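Local coordinates for uncharacterized protein (Danio rerio, PDB 5HBA) that probably serves innate immunity as the A-chain globular recognition domain of complement C1q, the part expected to bind targets of the complement pathway, at residues A[54-66]-A[76-90]. Numbering follows the deposited sequence.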
# COMPACT_ATOMS: atom_id res chain seq x y z
N PHE A 54 -6.18 -0.57 0.21
CA PHE A 54 -6.96 0.42 -0.52
C PHE A 54 -6.18 1.73 -0.70
O PHE A 54 -5.25 2.02 0.07
CB PHE A 54 -8.29 0.70 0.19
CG PHE A 54 -8.14 1.37 1.53
CD1 PHE A 54 -8.07 2.75 1.62
CD2 PHE A 54 -8.05 0.61 2.68
CE1 PHE A 54 -7.90 3.37 2.84
CE2 PHE A 54 -7.88 1.24 3.92
CZ PHE A 54 -7.82 2.62 3.99
N HIS A 55 -6.58 2.51 -1.70
CA HIS A 55 -6.01 3.85 -1.92
C HIS A 55 -7.18 4.76 -2.26
O HIS A 55 -7.91 4.52 -3.24
CB HIS A 55 -5.01 3.86 -3.09
CG HIS A 55 -4.01 2.75 -3.05
ND1 HIS A 55 -2.89 2.76 -2.24
CD2 HIS A 55 -3.94 1.59 -3.76
CE1 HIS A 55 -2.20 1.66 -2.43
NE2 HIS A 55 -2.81 0.92 -3.33
N ALA A 56 -7.36 5.82 -1.48
CA ALA A 56 -8.59 6.61 -1.62
C ALA A 56 -8.39 8.09 -1.34
O ALA A 56 -7.58 8.47 -0.48
CB ALA A 56 -9.69 6.03 -0.71
N SER A 57 -9.15 8.92 -2.05
CA SER A 57 -9.12 10.36 -1.84
C SER A 57 -10.49 11.02 -1.85
O SER A 57 -11.41 10.61 -2.57
CB SER A 57 -8.19 11.09 -2.84
OG SER A 57 -8.35 10.63 -4.16
N SER A 58 -10.61 12.05 -1.03
CA SER A 58 -11.79 12.89 -0.96
C SER A 58 -11.28 14.31 -0.73
O SER A 58 -10.13 14.48 -0.32
CB SER A 58 -12.66 12.47 0.22
OG SER A 58 -13.77 13.33 0.36
N GLU A 59 -12.11 15.31 -0.97
CA GLU A 59 -11.75 16.68 -0.65
C GLU A 59 -11.84 16.87 0.87
O GLU A 59 -12.83 16.50 1.49
CB GLU A 59 -12.68 17.66 -1.37
CG GLU A 59 -12.40 19.14 -1.12
CD GLU A 59 -11.33 19.71 -2.04
OE1 GLU A 59 -10.60 18.92 -2.68
OE2 GLU A 59 -11.23 20.96 -2.14
N GLY A 60 -10.78 17.42 1.47
CA GLY A 60 -10.77 17.64 2.91
C GLY A 60 -10.45 16.38 3.68
O GLY A 60 -9.90 15.42 3.13
N ARG A 61 -10.80 16.37 4.97
CA ARG A 61 -10.51 15.24 5.86
C ARG A 61 -11.09 13.93 5.32
O ARG A 61 -12.26 13.86 4.94
CB ARG A 61 -11.06 15.52 7.26
CG ARG A 61 -10.72 14.44 8.29
CD ARG A 61 -11.93 14.08 9.14
NE ARG A 61 -13.03 13.58 8.32
CZ ARG A 61 -14.28 14.04 8.36
NH1 ARG A 61 -15.20 13.53 7.55
NH2 ARG A 61 -14.60 15.02 9.21
N LEU A 62 -10.25 12.89 5.29
CA LEU A 62 -10.69 11.56 4.86
C LEU A 62 -10.29 10.50 5.87
O LEU A 62 -9.10 10.31 6.16
CB LEU A 62 -10.12 11.19 3.48
CG LEU A 62 -10.47 9.77 2.98
CD1 LEU A 62 -11.98 9.51 2.98
CD2 LEU A 62 -9.90 9.53 1.60
N CYS A 63 -11.30 9.83 6.42
CA CYS A 63 -11.10 8.72 7.33
C CYS A 63 -11.79 7.47 6.76
O CYS A 63 -12.96 7.53 6.37
CB CYS A 63 -11.68 9.05 8.70
SG CYS A 63 -10.60 10.05 9.75
N LEU A 64 -11.05 6.37 6.71
CA LEU A 64 -11.60 5.10 6.26
C LEU A 64 -11.24 3.98 7.22
O LEU A 64 -10.13 3.95 7.79
CB LEU A 64 -11.10 4.77 4.85
CG LEU A 64 -11.74 5.56 3.70
CD1 LEU A 64 -10.79 5.63 2.55
CD2 LEU A 64 -13.05 4.90 3.23
N ARG A 65 -12.18 3.06 7.42
CA ARG A 65 -11.90 1.88 8.21
C ARG A 65 -11.84 0.67 7.29
O ARG A 65 -12.64 0.56 6.36
CB ARG A 65 -13.01 1.65 9.25
CG ARG A 65 -12.97 2.59 10.41
CD ARG A 65 -13.85 2.09 11.57
NE ARG A 65 -13.80 3.03 12.69
CZ ARG A 65 -14.70 3.98 12.90
NH1 ARG A 65 -15.75 4.10 12.10
NH2 ARG A 65 -14.57 4.81 13.93
N LEU A 66 -10.88 -0.22 7.53
CA LEU A 66 -10.94 -1.54 6.92
C LEU A 66 -11.63 -2.46 7.92
O LEU A 66 -11.20 -2.55 9.08
CB LEU A 66 -9.54 -2.06 6.60
CG LEU A 66 -9.43 -3.49 6.06
CD1 LEU A 66 -9.95 -3.56 4.59
CD2 LEU A 66 -7.99 -3.95 6.15
N LEU A 76 -9.73 -1.46 11.43
CA LEU A 76 -8.51 -0.65 11.38
C LEU A 76 -8.81 0.70 10.73
O LEU A 76 -9.42 0.74 9.66
CB LEU A 76 -7.41 -1.36 10.59
CG LEU A 76 -6.94 -2.71 11.11
CD1 LEU A 76 -6.05 -3.35 10.07
CD2 LEU A 76 -6.18 -2.55 12.44
N SER A 77 -8.37 1.78 11.37
CA SER A 77 -8.65 3.14 10.88
C SER A 77 -7.43 3.79 10.24
O SER A 77 -6.30 3.66 10.71
CB SER A 77 -9.14 4.03 12.04
OG SER A 77 -10.35 3.54 12.59
N PHE A 78 -7.68 4.52 9.16
CA PHE A 78 -6.62 5.24 8.46
C PHE A 78 -7.18 6.61 8.13
O PHE A 78 -8.14 6.72 7.38
CB PHE A 78 -6.23 4.50 7.18
CG PHE A 78 -5.76 3.09 7.43
CD1 PHE A 78 -4.43 2.83 7.77
CD2 PHE A 78 -6.64 2.03 7.38
CE1 PHE A 78 -3.99 1.52 8.03
CE2 PHE A 78 -6.22 0.72 7.63
CZ PHE A 78 -4.90 0.47 7.95
N CYS A 79 -6.58 7.65 8.71
CA CYS A 79 -7.10 9.02 8.65
C CYS A 79 -6.08 10.05 8.16
O CYS A 79 -4.95 10.13 8.68
CB CYS A 79 -7.59 9.46 10.04
SG CYS A 79 -9.17 8.84 10.62
N ASP A 80 -6.48 10.85 7.18
CA ASP A 80 -5.77 12.08 6.83
C ASP A 80 -6.58 13.26 7.38
O ASP A 80 -7.66 13.57 6.85
CB ASP A 80 -5.62 12.23 5.31
CG ASP A 80 -4.39 11.51 4.75
OD1 ASP A 80 -3.68 10.85 5.53
OD2 ASP A 80 -4.15 11.59 3.52
N PHE A 81 -6.06 13.91 8.42
CA PHE A 81 -6.72 15.09 8.99
C PHE A 81 -6.17 16.39 8.40
O PHE A 81 -5.67 17.24 9.13
CB PHE A 81 -6.57 15.10 10.52
CG PHE A 81 -7.42 14.08 11.23
CD1 PHE A 81 -8.78 14.30 11.42
CD2 PHE A 81 -6.86 12.91 11.71
CE1 PHE A 81 -9.56 13.36 12.08
CE2 PHE A 81 -7.63 11.96 12.36
CZ PHE A 81 -8.99 12.19 12.54
N ASN A 82 -6.26 16.53 7.08
CA ASN A 82 -5.80 17.74 6.41
C ASN A 82 -6.90 18.80 6.30
O ASN A 82 -8.04 18.58 6.74
CB ASN A 82 -5.25 17.41 5.01
CG ASN A 82 -6.25 16.67 4.14
OD1 ASN A 82 -6.27 15.44 4.12
ND2 ASN A 82 -7.08 17.42 3.42
N SER A 83 -6.54 19.94 5.71
CA SER A 83 -7.45 21.08 5.56
C SER A 83 -8.53 20.84 4.49
O SER A 83 -8.36 20.01 3.60
CB SER A 83 -6.67 22.34 5.21
OG SER A 83 -6.57 22.50 3.81
N LYS A 84 -9.61 21.61 4.59
CA LYS A 84 -10.80 21.45 3.75
C LYS A 84 -10.53 21.52 2.25
O LYS A 84 -11.13 20.78 1.46
CB LYS A 84 -11.85 22.51 4.12
CG LYS A 84 -12.24 22.52 5.59
CD LYS A 84 -13.31 23.58 5.85
CE LYS A 84 -13.89 23.44 7.24
NZ LYS A 84 -12.84 23.51 8.30
N SER A 85 -9.65 22.44 1.84
CA SER A 85 -9.40 22.70 0.43
C SER A 85 -8.48 21.66 -0.21
O SER A 85 -8.33 21.61 -1.43
CB SER A 85 -8.80 24.10 0.26
OG SER A 85 -7.71 24.30 1.15
N VAL A 86 -7.87 20.82 0.62
CA VAL A 86 -6.84 19.89 0.18
C VAL A 86 -7.39 18.46 -0.03
O VAL A 86 -8.25 18.01 0.73
CB VAL A 86 -5.65 19.91 1.17
CG1 VAL A 86 -4.67 18.77 0.90
CG2 VAL A 86 -4.95 21.27 1.10
N SER A 87 -6.91 17.79 -1.07
CA SER A 87 -7.31 16.42 -1.39
C SER A 87 -6.06 15.52 -1.41
O SER A 87 -5.13 15.77 -2.18
CB SER A 87 -8.01 16.39 -2.75
OG SER A 87 -8.46 15.08 -3.06
N LEU A 88 -6.03 14.50 -0.56
CA LEU A 88 -4.87 13.61 -0.45
C LEU A 88 -5.27 12.15 -0.62
O LEU A 88 -6.45 11.81 -0.51
CB LEU A 88 -4.19 13.79 0.91
CG LEU A 88 -3.71 15.19 1.32
CD1 LEU A 88 -3.11 15.19 2.73
CD2 LEU A 88 -2.70 15.71 0.31
N VAL A 89 -4.31 11.28 -0.92
CA VAL A 89 -4.59 9.84 -1.01
C VAL A 89 -4.23 9.15 0.29
O VAL A 89 -3.07 9.15 0.71
CB VAL A 89 -3.81 9.18 -2.17
CG1 VAL A 89 -4.03 7.66 -2.18
CG2 VAL A 89 -4.25 9.79 -3.52
N VAL A 90 -5.24 8.58 0.96
CA VAL A 90 -5.01 7.77 2.14
C VAL A 90 -4.93 6.31 1.70
O VAL A 90 -5.77 5.84 0.94
CB VAL A 90 -6.16 7.85 3.15
CG1 VAL A 90 -5.77 7.15 4.46
CG2 VAL A 90 -6.53 9.28 3.43
O HOH W 1 -10.64 13.08 -4.79
O HOH W 2 -7.69 14.44 1.92
O HOH W 3 -11.61 4.93 14.20
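Phe54 and Phe78 meet in the core between two sheets: the CZ edge of Phe54 points at the face of Phe78 in an offset T-shaped pair, ring centroids 5.6 Å apart and planes at 71°. With its CG wedged between backbone N and carbonyl carbon (chi1 67°), Phe54 reaches across to the other sheet. Beside this pair, Leu62 CD2 packs on Val90 CG2 at 3.8 Å. Strands 62-66 and 76-80 form a regular antiparallel ladder, Ala56 and Val90 exchange two backbone bonds in the other sheet, and Gly60 N bonds Val86 O at 2.7 Å. On the outer face the Cys63-Cys79 disulfide (SG-SG 2.1 Å) staples a non-hydrogen-bonded pair, and Cys63 SG makes an oblique sulfur-aromatic contact with Phe81, nearest at CZ. A water accepts from Leu88 N, within bonding distance of Gly60 O and Asn82 OD1. Asn82 ND2 donates to Ser83 O (2.9 Å), opposite Val86 N across that carbonyl plane. With an alanine here, Ser83 O loses its ND2 donor and would probably hold the 83-86 turn less firmly. Toward solvent the contact loosens: Glu59 CG merely leans on Lys84 O (3.3 Å), and the Ser83-Ser85 hydroxyl bond is weak. Asp80 OD1 accepts from Val89 N of a second subunit, so this end of the jelly-roll sandwich also builds the trimer characteristic of C1q/TNF-fold domains.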